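Long-range contacts in YfkN protein (Bacillus subtilis subsp. subtilis, PDB 3GVE), which belongs to the calcineurin-like phosphoesterases, a family with a two-metal centre, and here holds a manganese ion beside a magnesium ion: residues Asn23-Asp28 / Thr323-Ile328; Thr43-Gln48 / Val317-Glu322; Asn62-Gln67 / Gly107-Asn112; Val130-Lys135 / Ile168-Pro173. All coordinates share one frame; numbering follows the deposited sequence. Where two conformers were deposited one is given.

Overall arrangement
Contacts 1 and 2 bind the C-terminal end of the chain to its beginning: the loop at 23-28 and helix 40-53 meet the start of helix 322-340 and the loop before it, with centres about 11 Å apart and the Asp-26/Arg-320 salt bridge joining them. Contact 2 falls within the span of contact 1, and both enclose contacts 3 and 4, which follow one another along the chain. Contact 3 lies in the metal centre, about 18 Å from contact 1 between centres, yet Met-24 still packs on Leu-65. Contact 4, at the end of strand 160-170, packs Val-171 against Gly-107 and Asn-108. The first pair thus fastens the C-terminal helix to the early chain, while the second lies at and beside the two metals.

Contact 1 (Asn23-Asp28 / Thr323-Ile328); sequences NMMDYD and TVTNTI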
loop_
_atom_site.group_PDB
_atom_site.type_symbol
_atom_site.label_atom_id
_atom_site.label_comp_id
_atom_site.label_asym_id
_atom_site.label_seq_id
_atom_site.Cartn_x
_atom_site.Cartn_y
_atom_site.Cartn_z
ATOM N N ASN A 23 6.176 -6.066 -7.872
ATOM C CA ASN A 23 5.962 -5.114 -8.966
ATOM C C ASN A 23 7.023 -5.272 -10.062
ATOM O O ASN A 23 7.998 -4.542 -10.112
ATOM C CB ASN A 23 5.914 -3.672 -8.428
ATOM C CG ASN A 23 4.775 -3.453 -7.441
ATOM O OD1 ASN A 23 4.986 -3.210 -6.264
ATOM N ND2 ASN A 23 3.580 -3.561 -7.917
HETATM N N MSE A 24 6.787 -6.247 -10.931
HETATM C CA MSE A 24 7.661 -6.554 -12.067
HETATM C C MSE A 24 7.458 -5.527 -13.172
HETATM O O MSE A 24 8.385 -4.875 -13.598
HETATM C CB MSE A 24 7.366 -7.960 -12.596
HETATM C CG MSE A 24 7.700 -9.058 -11.568
HETATM SE SE MSE A 24 9.589 -9.212 -11.148
HETATM C CE MSE A 24 9.566 -8.263 -9.400
HETATM N N MSE A 25 6.219 -5.416 -13.620
HETATM C CA MSE A 25 5.844 -4.419 -14.609
HETATM C C MSE A 25 5.564 -3.068 -13.958
HETATM O O MSE A 25 5.292 -2.983 -12.772
HETATM C CB MSE A 25 4.613 -4.884 -15.375
HETATM C CG MSE A 25 4.847 -6.128 -16.209
HETATM SE SE MSE A 25 6.102 -5.837 -17.694
HETATM C CE MSE A 25 4.795 -5.145 -18.977
ATOM N N ASP A 26 5.606 -2.014 -14.762
ATOM C CA ASP A 26 5.188 -0.697 -14.296
ATOM C C ASP A 26 3.661 -0.626 -14.459
ATOM O O ASP A 26 3.132 0.038 -15.353
ATOM C CB ASP A 26 5.943 0.435 -15.026
ATOM C CG ASP A 26 5.867 0.353 -16.553
ATOM O OD1 ASP A 26 5.594 -0.719 -17.103
ATOM O OD2 ASP A 26 6.137 1.386 -17.183
ATOM N N TYR A 27 2.970 -1.344 -13.585
ATOM C CA TYR A 27 1.547 -1.647 -13.739
ATOM C C TYR A 27 0.823 -1.742 -12.400
ATOM O O TYR A 27 1.286 -2.392 -11.475
ATOM C CB TYR A 27 1.382 -2.962 -14.512
ATOM C CG TYR A 27 0.032 -3.091 -15.189
ATOM C CD1 TYR A 27 -0.187 -2.548 -16.451
ATOM C CD2 TYR A 27 -1.026 -3.725 -14.559
ATOM C CE1 TYR A 27 -1.417 -2.650 -17.061
ATOM C CE2 TYR A 27 -2.261 -3.839 -15.180
ATOM C CZ TYR A 27 -2.433 -3.293 -16.425
ATOM O OH TYR A 27 -3.655 -3.365 -17.057
ATOM N N ASP A 28 -0.332 -1.093 -12.328
ATOM C CA ASP A 28 -1.221 -1.137 -11.181
ATOM C C ASP A 28 -2.338 -2.134 -11.492
ATOM O O ASP A 28 -3.216 -1.853 -12.294
ATOM C CB ASP A 28 -1.796 0.278 -10.936
ATOM C CG ASP A 28 -2.850 0.321 -9.845
ATOM O OD1 ASP A 28 -3.074 -0.670 -9.174
ATOM O OD2 ASP A 28 -3.459 1.382 -9.676
ATOM N N THR A 323 14.394 -7.048 -20.961
ATOM C CA THR A 323 14.688 -8.335 -20.383
ATOM C C THR A 323 13.587 -8.645 -19.342
ATOM O O THR A 323 13.136 -9.777 -19.218
ATOM C CB THR A 323 16.075 -8.363 -19.727
ATOM O OG1 THR A 323 17.071 -8.173 -20.740
ATOM C CG2 THR A 323 16.401 -9.684 -18.955
ATOM N N VAL A 324 13.189 -7.622 -18.591
ATOM C CA VAL A 324 12.116 -7.794 -17.620
ATOM C C VAL A 324 10.807 -8.122 -18.316
ATOM O O VAL A 324 10.170 -9.087 -17.981
ATOM C CB VAL A 324 11.941 -6.559 -16.709
ATOM C CG1 VAL A 324 10.736 -6.754 -15.795
ATOM C CG2 VAL A 324 13.222 -6.355 -15.877
ATOM N N THR A 325 10.431 -7.307 -19.296
ATOM C CA THR A 325 9.169 -7.501 -19.985
ATOM C C THR A 325 9.085 -8.867 -20.639
ATOM O O THR A 325 8.102 -9.554 -20.478
ATOM C CB THR A 325 8.906 -6.393 -21.029
ATOM O OG1 THR A 325 8.926 -5.130 -20.374
ATOM C CG2 THR A 325 7.555 -6.572 -21.680
ATOM N N ASN A 326 10.126 -9.249 -21.368
ATOM C CA ASN A 326 10.117 -10.525 -22.065
ATOM C C ASN A 326 10.008 -11.704 -21.096
ATOM O O ASN A 326 9.324 -12.670 -21.345
ATOM C CB ASN A 326 11.374 -10.685 -22.934
ATOM C CG ASN A 326 11.340 -9.832 -24.195
ATOM O OD1 ASN A 326 10.321 -9.265 -24.537
ATOM N ND2 ASN A 326 12.465 -9.736 -24.868
ATOM N N THR A 327 10.700 -11.600 -19.975
ATOM C CA THR A 327 10.738 -12.684 -19.019
ATOM C C THR A 327 9.403 -12.867 -18.300
ATOM O O THR A 327 8.934 -13.962 -18.144
ATOM C CB THR A 327 11.884 -12.465 -18.012
ATOM O OG1 THR A 327 13.109 -12.340 -18.735
ATOM C CG2 THR A 327 12.011 -13.645 -17.074
ATOM N N ILE A 328 8.793 -11.767 -17.894
ATOM C CA ILE A 328 7.577 -11.819 -17.084
ATOM C C ILE A 328 6.261 -11.758 -17.870
ATOM O O ILE A 328 5.232 -11.978 -17.316
ATOM C CB ILE A 328 7.584 -10.672 -16.027
ATOM C CG1 ILE A 328 6.671 -11.013 -14.845
ATOM C CG2 ILE A 328 7.199 -9.338 -16.680
ATOM C CD1 ILE A 328 7.153 -12.204 -14.013
#
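Thr-325 OG1 is approached by three groups: it hydrogen-bonds to Asn-321 O in the preceding turn, Arg-320 CD packs beside it, and the selenium of Met-25, SE, sits 4.0 Å from Thr-325 OG1. Met-24 and Met-25 are both modelled as selenomethionine, and they form the side that the loop 23-28 offers to the first turns of helix 322-340. The bend of Met-25 at chi2 (-66°) brings its selenium in toward the helix, where SE lies 3.8 Å from Ile-328 CG2 and the two side chains slide past each other in opposite directions. A second bend, at chi3 (-85°), places the terminal methyl, with Met-25 CE 4.1 Å from Thr-325 CG2. Met-24 meets the other branch of Ile-328 at about a right angle, Met-24 CB lying 3.9 Å from Ile-328 CG1, before its end turns off toward Val-95 of helix 91-98 and Leu-65. Val-324 adds a methyl, CG1, 3.7 Å from the carbonyl oxygen Met-24 O. Ile-328 is thus wedged between the two selenomethionines, one to each branch. No hydrogen bond crosses between the segments, so dispersion and close fit of bent chains hold them. The polar link runs alongside: Asp-26 gives one oxygen to Arg-320 and the other to Arg-42, a pairing that would favour its ionised form.

Contact 2 (Thr43-Gln48 / Val317-Glu322); sequences TAQLIQ and VTSRNE
The helical residues 43-48 lie against an irregular, largely extended stretch, 317-322, that leads into the C-terminal helix 322-340; the backbones come nearest at Gln-45 and Asn-321, whose CA atoms are 5.7 Å apart. Asn-321 is the N-cap of that helix, its OD1 taking the backbone N-H of Val-324. The other half of the same amide faces helix 40-53: Asn-321 ND2 donates to Gln-45 OE1 over 3.1 Å at 157°. The acceptor lies close to the plane of the asparagine amide, while the donor stands above the glutamine carbonyl plane; the two amides are perpendicular. A water accepts from Asn-321 ND2 at 3.0 Å and donates to Gln-48 OE1 at 3.1 Å, tying in the next turn. Gln-45 curls back at chi2 (-70°), which lays its amide alongside the chain at 319-321, where Gln-45 NE2 makes a weak bond of 3.4 Å to Ser-319 OG. Val-317 divides its methyls between two helix residues, CG1 crossing Gln-45 and CG2 3.6 Å from Leu-46 CD2. Ala-44 CB presses on the capping amide, 3.7 Å from Asn-321 CG.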
loop_
_atom_site.group_PDB
_atom_site.type_symbol
_atom_site.label_atom_id
_atom_site.label_comp_id
_atom_site.label_asym_id
_atom_site.label_seq_id
_atom_site.Cartn_x
_atom_site.Cartn_y
_atom_site.Cartn_z
ATOM N N THR A 43 13.233 0.096 -13.046
ATOM C CA THR A 43 14.471 0.108 -12.260
ATOM C C THR A 43 15.623 -0.557 -13.009
ATOM O O THR A 43 16.758 -0.140 -12.890
ATOM C CB THR A 43 14.288 -0.607 -10.899
ATOM O OG1 THR A 43 12.934 -0.491 -10.472
ATOM C CG2 THR A 43 15.236 -0.033 -9.833
ATOM N N ALA A 44 15.297 -1.590 -13.777
ATOM C CA ALA A 44 16.285 -2.336 -14.532
ATOM C C ALA A 44 17.003 -1.467 -15.569
ATOM O O ALA A 44 18.087 -1.792 -15.971
ATOM C CB ALA A 44 15.639 -3.566 -15.180
ATOM N N GLN A 45 16.389 -0.353 -15.964
ATOM C CA GLN A 45 17.043 0.575 -16.876
ATOM C C GLN A 45 18.169 1.294 -16.153
ATOM O O GLN A 45 19.206 1.507 -16.733
ATOM C CB GLN A 45 16.039 1.567 -17.484
ATOM C CG GLN A 45 14.894 0.911 -18.263
ATOM C CD GLN A 45 15.322 0.280 -19.564
ATOM O OE1 GLN A 45 16.167 -0.578 -19.600
ATOM N NE2 GLN A 45 14.687 0.702 -20.648
ATOM N N LEU A 46 17.966 1.629 -14.877
ATOM C CA LEU A 46 19.054 2.186 -14.065
ATOM C C LEU A 46 20.155 1.155 -13.828
ATOM O O LEU A 46 21.323 1.482 -13.817
ATOM C CB LEU A 46 18.554 2.692 -12.711
ATOM C CG LEU A 46 17.546 3.838 -12.735
ATOM C CD1 LEU A 46 17.128 4.189 -11.302
ATOM C CD2 LEU A 46 18.117 5.064 -13.442
ATOM N N ILE A 47 19.752 -0.092 -13.621
ATOM C CA ILE A 47 20.722 -1.169 -13.406
ATOM C C ILE A 47 21.664 -1.257 -14.627
ATOM O O ILE A 47 22.863 -1.330 -14.485
ATOM C CB ILE A 47 20.020 -2.537 -13.131
ATOM C CG1 ILE A 47 19.284 -2.500 -11.773
ATOM C CG2 ILE A 47 21.030 -3.695 -13.219
ATOM C CD1 ILE A 47 18.381 -3.683 -11.487
ATOM N N GLN A 48 21.081 -1.274 -15.822
ATOM C CA GLN A 48 21.844 -1.373 -17.059
ATOM C C GLN A 48 22.793 -0.187 -17.183
ATOM O O GLN A 48 23.958 -0.354 -17.493
ATOM C CB GLN A 48 20.918 -1.421 -18.282
ATOM C CG GLN A 48 21.697 -1.650 -19.580
ATOM C CD GLN A 48 20.823 -1.781 -20.791
ATOM O OE1 GLN A 48 19.750 -2.373 -20.747
ATOM N NE2 GLN A 48 21.304 -1.256 -21.905
ATOM N N VAL A 317 14.545 7.468 -16.258
ATOM C CA VAL A 317 14.022 6.331 -17.001
ATOM C C VAL A 317 12.695 6.696 -17.639
ATOM O O VAL A 317 11.829 7.243 -16.989
ATOM C CB VAL A 317 13.764 5.119 -16.058
ATOM C CG1 VAL A 317 13.157 3.937 -16.827
ATOM C CG2 VAL A 317 15.040 4.713 -15.334
ATOM N N THR A 318 12.531 6.353 -18.906
ATOM C CA THR A 318 11.282 6.679 -19.594
ATOM C C THR A 318 10.605 5.484 -20.263
ATOM O O THR A 318 9.548 5.642 -20.858
ATOM C CB THR A 318 11.480 7.790 -20.623
ATOM O OG1 THR A 318 12.351 7.307 -21.635
ATOM C CG2 THR A 318 12.100 9.002 -19.983
ATOM N N SER A 319 11.208 4.303 -20.177
ATOM C CA SER A 319 10.630 3.107 -20.791
ATOM C C SER A 319 10.917 1.822 -20.020
ATOM O O SER A 319 11.712 1.820 -19.102
ATOM C CB SER A 319 11.131 2.940 -22.225
ATOM O OG SER A 319 12.522 2.783 -22.254
ATOM N N ARG A 320 10.273 0.735 -20.430
ATOM C CA ARG A 320 10.460 -0.568 -19.815
ATOM C C ARG A 320 11.654 -1.296 -20.399
ATOM O O ARG A 320 11.885 -1.304 -21.585
ATOM C CB ARG A 320 9.236 -1.469 -20.028
ATOM C CG ARG A 320 8.083 -1.274 -19.094
ATOM C CD ARG A 320 6.914 -2.166 -19.494
ATOM N NE ARG A 320 6.349 -1.781 -20.773
ATOM C CZ ARG A 320 5.422 -0.847 -20.947
ATOM N NH1 ARG A 320 4.996 -0.582 -22.161
ATOM N NH2 ARG A 320 4.930 -0.176 -19.942
ATOM N N ASN A 321 12.372 -1.961 -19.521
ATOM C CA ASN A 321 13.513 -2.814 -19.841
ATOM C C ASN A 321 12.998 -4.080 -20.526
ATOM O O ASN A 321 12.109 -4.782 -20.012
ATOM C CB ASN A 321 14.198 -3.246 -18.538
ATOM C CG ASN A 321 15.377 -4.170 -18.773
ATOM O OD1 ASN A 321 15.239 -5.388 -18.768
ATOM N ND2 ASN A 321 16.530 -3.560 -18.976
ATOM N N GLU A 322 13.552 -4.406 -21.683
ATOM C CA GLU A 322 13.088 -5.569 -22.437
ATOM C C GLU A 322 13.329 -6.919 -21.749
ATOM O O GLU A 322 12.558 -7.826 -21.950
ATOM C CB GLU A 322 13.689 -5.595 -23.853
ATOM C CG GLU A 322 13.304 -4.406 -24.703
ATOM C CD GLU A 322 13.924 -4.437 -26.095
ATOM O OE1 GLU A 322 14.656 -5.389 -26.419
ATOM O OE2 GLU A 322 13.654 -3.488 -26.857
HETATM O O HOH W 1 19.224 -4.972 -19.121
#

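Contact 3 (Asn62-Gln67 / Gly107-Asn112); sequences NGDLIQ and GNHEFN. With MG (magnesium ion), chain D; MN (manganese (II) ion), chain C.
Asp-64 and Asn-108 share the magnesium ion, through Asp-64 OD2 at 2.4 Å and Asn-108 OD1 at 2.1 Å. Asp-64 OD2 also binds the manganese ion, at 2.3 Å, and one water bridges the pair as well. His-216 and His-249 add to the magnesium site, and Asp-19, His-21 and His-251 to that of manganese. In the next shell Asp-64 OD1 accepts the backbone N-H of His-109, 2.9 Å from His-109 N at 159°, which fixes the rotation of the bridging carboxylate. His-109 is steadied in turn: its ND1 donates almost straight (172°) to Asn-112 OD1, in the plane of the ring, while the Gln-67 amide lies nearly parallel to that ring, 20° off. Farther out is Glu-110, last of the Gly-Asn-His-Glu signature of this family. Its OE1 takes Asp-64 N (2.8 Å) and Gly-107 N; its OE2 takes Leu-65 N (2.8 Å) on the syn lone pair and Ile-66 N (3.1 Å) nearly end-on. Four backbone N-H groups therefore grip one buried carboxylate, probably offsetting its charge so near Asp-64, and clamp together the two loops that hold the metal-bridging aspartate and the magnesium-binding asparagine.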
loop_
_atom_site.group_PDB
_atom_site.type_symbol
_atom_site.label_atom_id
_atom_site.label_comp_id
_atom_site.label_asym_id
_atom_site.label_seq_id
_atom_site.Cartn_x
_atom_site.Cartn_y
_atom_site.Cartn_z
ATOM N N ASN A 62 17.193 -6.805 -1.570
ATOM C CA ASN A 62 17.079 -6.769 -0.116
ATOM C C ASN A 62 15.796 -7.319 0.512
ATOM O O ASN A 62 15.556 -7.092 1.688
ATOM C CB ASN A 62 17.324 -5.337 0.375
ATOM C CG ASN A 62 17.925 -5.292 1.779
ATOM O OD1 ASN A 62 18.795 -6.086 2.115
ATOM N ND2 ASN A 62 17.464 -4.330 2.593
ATOM N N GLY A 63 14.999 -8.057 -0.263
ATOM C CA GLY A 63 13.815 -8.711 0.275
ATOM C C GLY A 63 12.526 -7.905 0.168
ATOM O O GLY A 63 12.511 -6.812 -0.371
ATOM N N ASP A 64 11.441 -8.469 0.696
ATOM C CA ASP A 64 10.057 -8.017 0.415
ATOM C C ASP A 64 9.871 -7.941 -1.114
ATOM O O ASP A 64 9.491 -6.924 -1.681
ATOM C CB ASP A 64 9.716 -6.687 1.116
ATOM C CG ASP A 64 9.131 -6.887 2.496
ATOM O OD1 ASP A 64 9.212 -8.023 3.005
ATOM O OD2 ASP A 64 8.626 -5.887 3.056
ATOM N N LEU A 65 10.169 -9.066 -1.754
ATOM C CA LEU A 65 10.256 -9.201 -3.207
ATOM C C LEU A 65 9.080 -9.956 -3.847
ATOM O O LEU A 65 8.567 -9.535 -4.864
ATOM C CB LEU A 65 11.568 -9.908 -3.559
ATOM C CG LEU A 65 11.725 -10.352 -5.015
ATOM C CD1 LEU A 65 11.850 -9.151 -5.917
ATOM C CD2 LEU A 65 12.961 -11.281 -5.156
ATOM N N ILE A 66 8.683 -11.073 -3.253
ATOM C CA ILE A 66 7.782 -12.004 -3.914
ATOM C C ILE A 66 6.307 -11.835 -3.577
ATOM O O ILE A 66 5.469 -12.540 -4.120
ATOM C CB ILE A 66 8.201 -13.470 -3.634
ATOM C CG1 ILE A 66 7.912 -13.855 -2.172
ATOM C CG2 ILE A 66 9.660 -13.690 -4.016
ATOM C CD1 ILE A 66 8.198 -15.321 -1.846
ATOM N N GLN A 67 5.994 -10.908 -2.685
ATOM C CA GLN A 67 4.632 -10.716 -2.196
ATOM C C GLN A 67 4.253 -9.248 -2.233
ATOM O O GLN A 67 5.084 -8.387 -2.039
ATOM C CB GLN A 67 4.546 -11.211 -0.750
ATOM C CG GLN A 67 3.127 -11.249 -0.181
ATOM C CD GLN A 67 2.607 -9.907 0.345
ATOM O OE1 GLN A 67 1.402 -9.714 0.475
ATOM N NE2 GLN A 67 3.495 -9.017 0.670
ATOM N N GLY A 107 12.809 -10.781 3.243
ATOM C CA GLY A 107 12.109 -9.742 3.952
ATOM C C GLY A 107 10.958 -10.447 4.714
ATOM O O GLY A 107 10.715 -11.671 4.601
ATOM N N ASN A 108 10.291 -9.656 5.569
ATOM C CA ASN A 108 9.190 -10.269 6.359
ATOM C C ASN A 108 8.111 -10.880 5.480
ATOM O O ASN A 108 7.507 -11.905 5.771
ATOM C CB ASN A 108 8.568 -9.285 7.382
ATOM C CG ASN A 108 8.334 -7.881 6.814
ATOM O OD1 ASN A 108 9.227 -7.183 6.334
ATOM N ND2 ASN A 108 7.084 -7.520 6.769
ATOM N N HIS A 109 7.810 -10.211 4.376
ATOM C CA HIS A 109 6.702 -10.672 3.483
ATOM C C HIS A 109 7.041 -11.974 2.735
ATOM O O HIS A 109 6.095 -12.590 2.227
ATOM C CB HIS A 109 6.217 -9.552 2.569
ATOM C CG HIS A 109 5.425 -8.542 3.320
ATOM N ND1 HIS A 109 4.138 -8.795 3.773
ATOM C CD2 HIS A 109 5.768 -7.325 3.782
ATOM C CE1 HIS A 109 3.700 -7.733 4.458
ATOM N NE2 HIS A 109 4.667 -6.818 4.454
ATOM N N GLU A 110 8.306 -12.383 2.698
ATOM C CA GLU A 110 8.655 -13.670 2.107
ATOM C C GLU A 110 8.041 -14.849 2.863
ATOM O O GLU A 110 7.947 -15.908 2.309
ATOM C CB GLU A 110 10.188 -13.823 2.029
ATOM C CG GLU A 110 10.808 -13.494 0.651
ATOM C CD GLU A 110 10.745 -12.025 0.324
ATOM O OE1 GLU A 110 11.050 -11.217 1.203
ATOM O OE2 GLU A 110 10.393 -11.679 -0.791
ATOM N N PHE A 111 7.629 -14.618 4.096
ATOM C CA PHE A 111 7.073 -15.670 4.936
ATOM C C PHE A 111 5.558 -15.782 4.879
ATOM O O PHE A 111 4.994 -16.683 5.457
ATOM C CB PHE A 111 7.528 -15.446 6.385
ATOM C CG PHE A 111 9.017 -15.578 6.564
ATOM C CD1 PHE A 111 9.588 -16.816 6.753
ATOM C CD2 PHE A 111 9.841 -14.473 6.493
ATOM C CE1 PHE A 111 10.958 -16.944 6.884
ATOM C CE2 PHE A 111 11.192 -14.595 6.617
ATOM C CZ PHE A 111 11.750 -15.821 6.816
ATOM N N ASN A 112 4.908 -14.847 4.190
ATOM C CA ASN A 112 3.442 -14.741 4.190
ATOM C C ASN A 112 2.736 -15.970 3.607
ATOM O O ASN A 112 1.602 -16.239 3.934
ATOM C CB ASN A 112 2.958 -13.527 3.371
ATOM C CG ASN A 112 3.249 -12.165 4.000
ATOM O OD1 ASN A 112 2.961 -11.174 3.369
ATOM N ND2 ASN A 112 3.790 -12.112 5.203
HETATM MG MG MG D . 9.544 -5.443 5.253
HETATM MN MN MN C . 8.049 -3.772 2.446
HETATM O O HOH W 2 8.419 -3.383 4.582
HETATM O O HOH W 3 6.019 -4.016 3.374
#

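Contact 4 (Val130-Lys135 / Ile168-Pro173); sequences VNANVK and IGFVPP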
loop_
_atom_site.group_PDB
_atom_site.type_symbol
_atom_site.label_atom_id
_atom_site.label_comp_id
_atom_site.label_asym_id
_atom_site.label_seq_id
_atom_site.Cartn_x
_atom_site.Cartn_y
_atom_site.Cartn_z
ATOM N N VAL A 130 20.327 -15.408 1.142
ATOM C CA VAL A 130 20.938 -15.647 2.436
ATOM C C VAL A 130 20.098 -15.062 3.563
ATOM O O VAL A 130 19.411 -14.066 3.390
ATOM C CB VAL A 130 22.393 -15.074 2.497
ATOM C CG1 VAL A 130 23.311 -15.879 1.544
ATOM C CG2 VAL A 130 22.424 -13.579 2.137
ATOM N N ASN A 131 20.186 -15.691 4.720
ATOM C CA ASN A 131 19.623 -15.162 5.950
ATOM C C ASN A 131 20.309 -15.824 7.144
ATOM O O ASN A 131 20.392 -17.043 7.168
ATOM C CB ASN A 131 18.116 -15.387 6.025
ATOM C CG ASN A 131 17.583 -15.087 7.408
ATOM O OD1 ASN A 131 17.597 -15.948 8.271
ATOM N ND2 ASN A 131 17.183 -13.852 7.645
ATOM N N ALA A 132 20.788 -15.024 8.069
ATOM C CA ALA A 132 21.593 -15.531 9.161
ATOM C C ALA A 132 20.831 -15.675 10.463
ATOM O O ALA A 132 21.274 -16.407 11.330
ATOM C CB ALA A 132 22.821 -14.632 9.372
ATOM N N ASN A 133 19.718 -14.965 10.620
ATOM C CA ASN A 133 19.069 -14.897 11.936
ATOM C C ASN A 133 17.836 -15.772 12.174
ATOM O O ASN A 133 17.473 -16.012 13.307
ATOM C CB ASN A 133 18.876 -13.432 12.411
ATOM C CG ASN A 133 17.840 -12.631 11.593
ATOM O OD1 ASN A 133 17.693 -12.802 10.393
ATOM N ND2 ASN A 133 17.155 -11.716 12.270
ATOM N N VAL A 134 17.208 -16.272 11.120
ATOM C CA VAL A 134 16.118 -17.224 11.301
ATOM C C VAL A 134 16.688 -18.619 11.542
ATOM O O VAL A 134 17.485 -19.097 10.771
ATOM C CB VAL A 134 15.145 -17.251 10.095
ATOM C CG1 VAL A 134 13.964 -18.208 10.379
ATOM C CG2 VAL A 134 14.628 -15.843 9.809
ATOM N N LYS A 135 16.262 -19.239 12.636
ATOM C CA LYS A 135 16.785 -20.538 13.036
ATOM C C LYS A 135 15.674 -21.574 13.254
ATOM O O LYS A 135 14.527 -21.235 13.441
ATOM C CB LYS A 135 17.661 -20.370 14.283
ATOM C CG LYS A 135 18.942 -19.585 13.974
ATOM C CD LYS A 135 19.819 -19.389 15.206
ATOM C CE LYS A 135 21.037 -18.556 14.907
ATOM N NZ LYS A 135 21.908 -18.461 16.093
ATOM N N ILE A 168 25.648 -11.474 3.672
ATOM C CA ILE A 168 24.906 -11.931 4.840
ATOM C C ILE A 168 23.584 -11.174 4.865
ATOM O O ILE A 168 23.526 -10.027 4.478
ATOM C CB ILE A 168 25.710 -11.691 6.154
ATOM C CG1 ILE A 168 24.979 -12.282 7.372
ATOM C CG2 ILE A 168 26.034 -10.198 6.363
ATOM C CD1 ILE A 168 25.844 -12.332 8.661
ATOM N N GLY A 169 22.528 -11.824 5.324
ATOM C CA GLY A 169 21.212 -11.190 5.341
ATOM C C GLY A 169 20.511 -11.313 6.680
ATOM O O GLY A 169 20.742 -12.239 7.415
ATOM N N PHE A 170 19.631 -10.360 6.949
ATOM C CA PHE A 170 18.857 -10.268 8.196
ATOM C C PHE A 170 17.412 -9.872 7.947
ATOM O O PHE A 170 17.130 -9.086 7.061
ATOM C CB PHE A 170 19.474 -9.237 9.156
ATOM C CG PHE A 170 20.945 -9.386 9.320
ATOM C CD1 PHE A 170 21.475 -10.368 10.141
ATOM C CD2 PHE A 170 21.799 -8.561 8.635
ATOM C CE1 PHE A 170 22.841 -10.509 10.273
ATOM C CE2 PHE A 170 23.166 -8.690 8.768
ATOM C CZ PHE A 170 23.692 -9.675 9.592
ATOM N N VAL A 171 16.515 -10.409 8.766
ATOM C CA VAL A 171 15.091 -10.071 8.721
ATOM C C VAL A 171 14.628 -9.665 10.129
ATOM O O VAL A 171 15.229 -10.055 11.111
ATOM C CB VAL A 171 14.256 -11.274 8.164
ATOM C CG1 VAL A 171 14.156 -12.392 9.205
ATOM C CG2 VAL A 171 12.867 -10.831 7.703
ATOM N N PRO A 172 13.578 -8.859 10.243
ATOM C CA PRO A 172 13.167 -8.454 11.599
ATOM C C PRO A 172 12.580 -9.629 12.394
ATOM O O PRO A 172 11.857 -10.446 11.865
ATOM C CB PRO A 172 12.096 -7.382 11.348
ATOM C CG PRO A 172 12.442 -6.832 9.974
ATOM C CD PRO A 172 12.870 -8.077 9.213
ATOM N N PRO A 173 12.898 -9.688 13.685
ATOM C CA PRO A 173 12.360 -10.758 14.537
ATOM C C PRO A 173 10.843 -10.717 14.686
ATOM O O PRO A 173 10.272 -11.719 15.074
ATOM C CB PRO A 173 13.053 -10.535 15.892
ATOM C CG PRO A 173 14.160 -9.627 15.651
ATOM C CD PRO A 173 13.873 -8.845 14.403
#
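Val-130 puts its CG2 methyl over the backbone of the neighbouring strand, 3.6 Å from Gly-169 N, an amide buried here with no partner. Asn-131 follows, its CA-H directed at Gly-169 O. Its side chain turns back on its own segment: Asn-131 OD1 accepts Val-134 N at 2.9 Å, in the carbonyl plane and on a lone pair, while ND2 donates to Asn-133 OD1. Ala-132 makes the backbone link, its N-H bonding to Gly-169 O at 2.9 Å, and its CB lies 3.8 Å from Ile-168 CG1 and obliquely by the Phe-170 ring. Asn-133 then takes over from the backbone. With chi1 at 69°, CG sits between the backbone N and the carbonyl carbon, and the amide reaches Val-171 with both ends. Asn-133 ND2 donates to Val-171 O over 2.8 Å, nearly straight (174°), and Asn-133 OD1 accepts Val-171 N at 3.1 Å, much as a strand neighbour would. ND2 also bonds to Gln-190 O. Val-134 packs its CG2 3.5 Å from Val-171 CG1. An Asx motif at Asn-131 thus shapes a loop that docks on the end of strand 160-170. That strand pairs in parallel with 210-215, and 210-215 with 244-247; these two lead to the metal-binding His-216, and to His-249 and His-251, of this calcineurin-like fold.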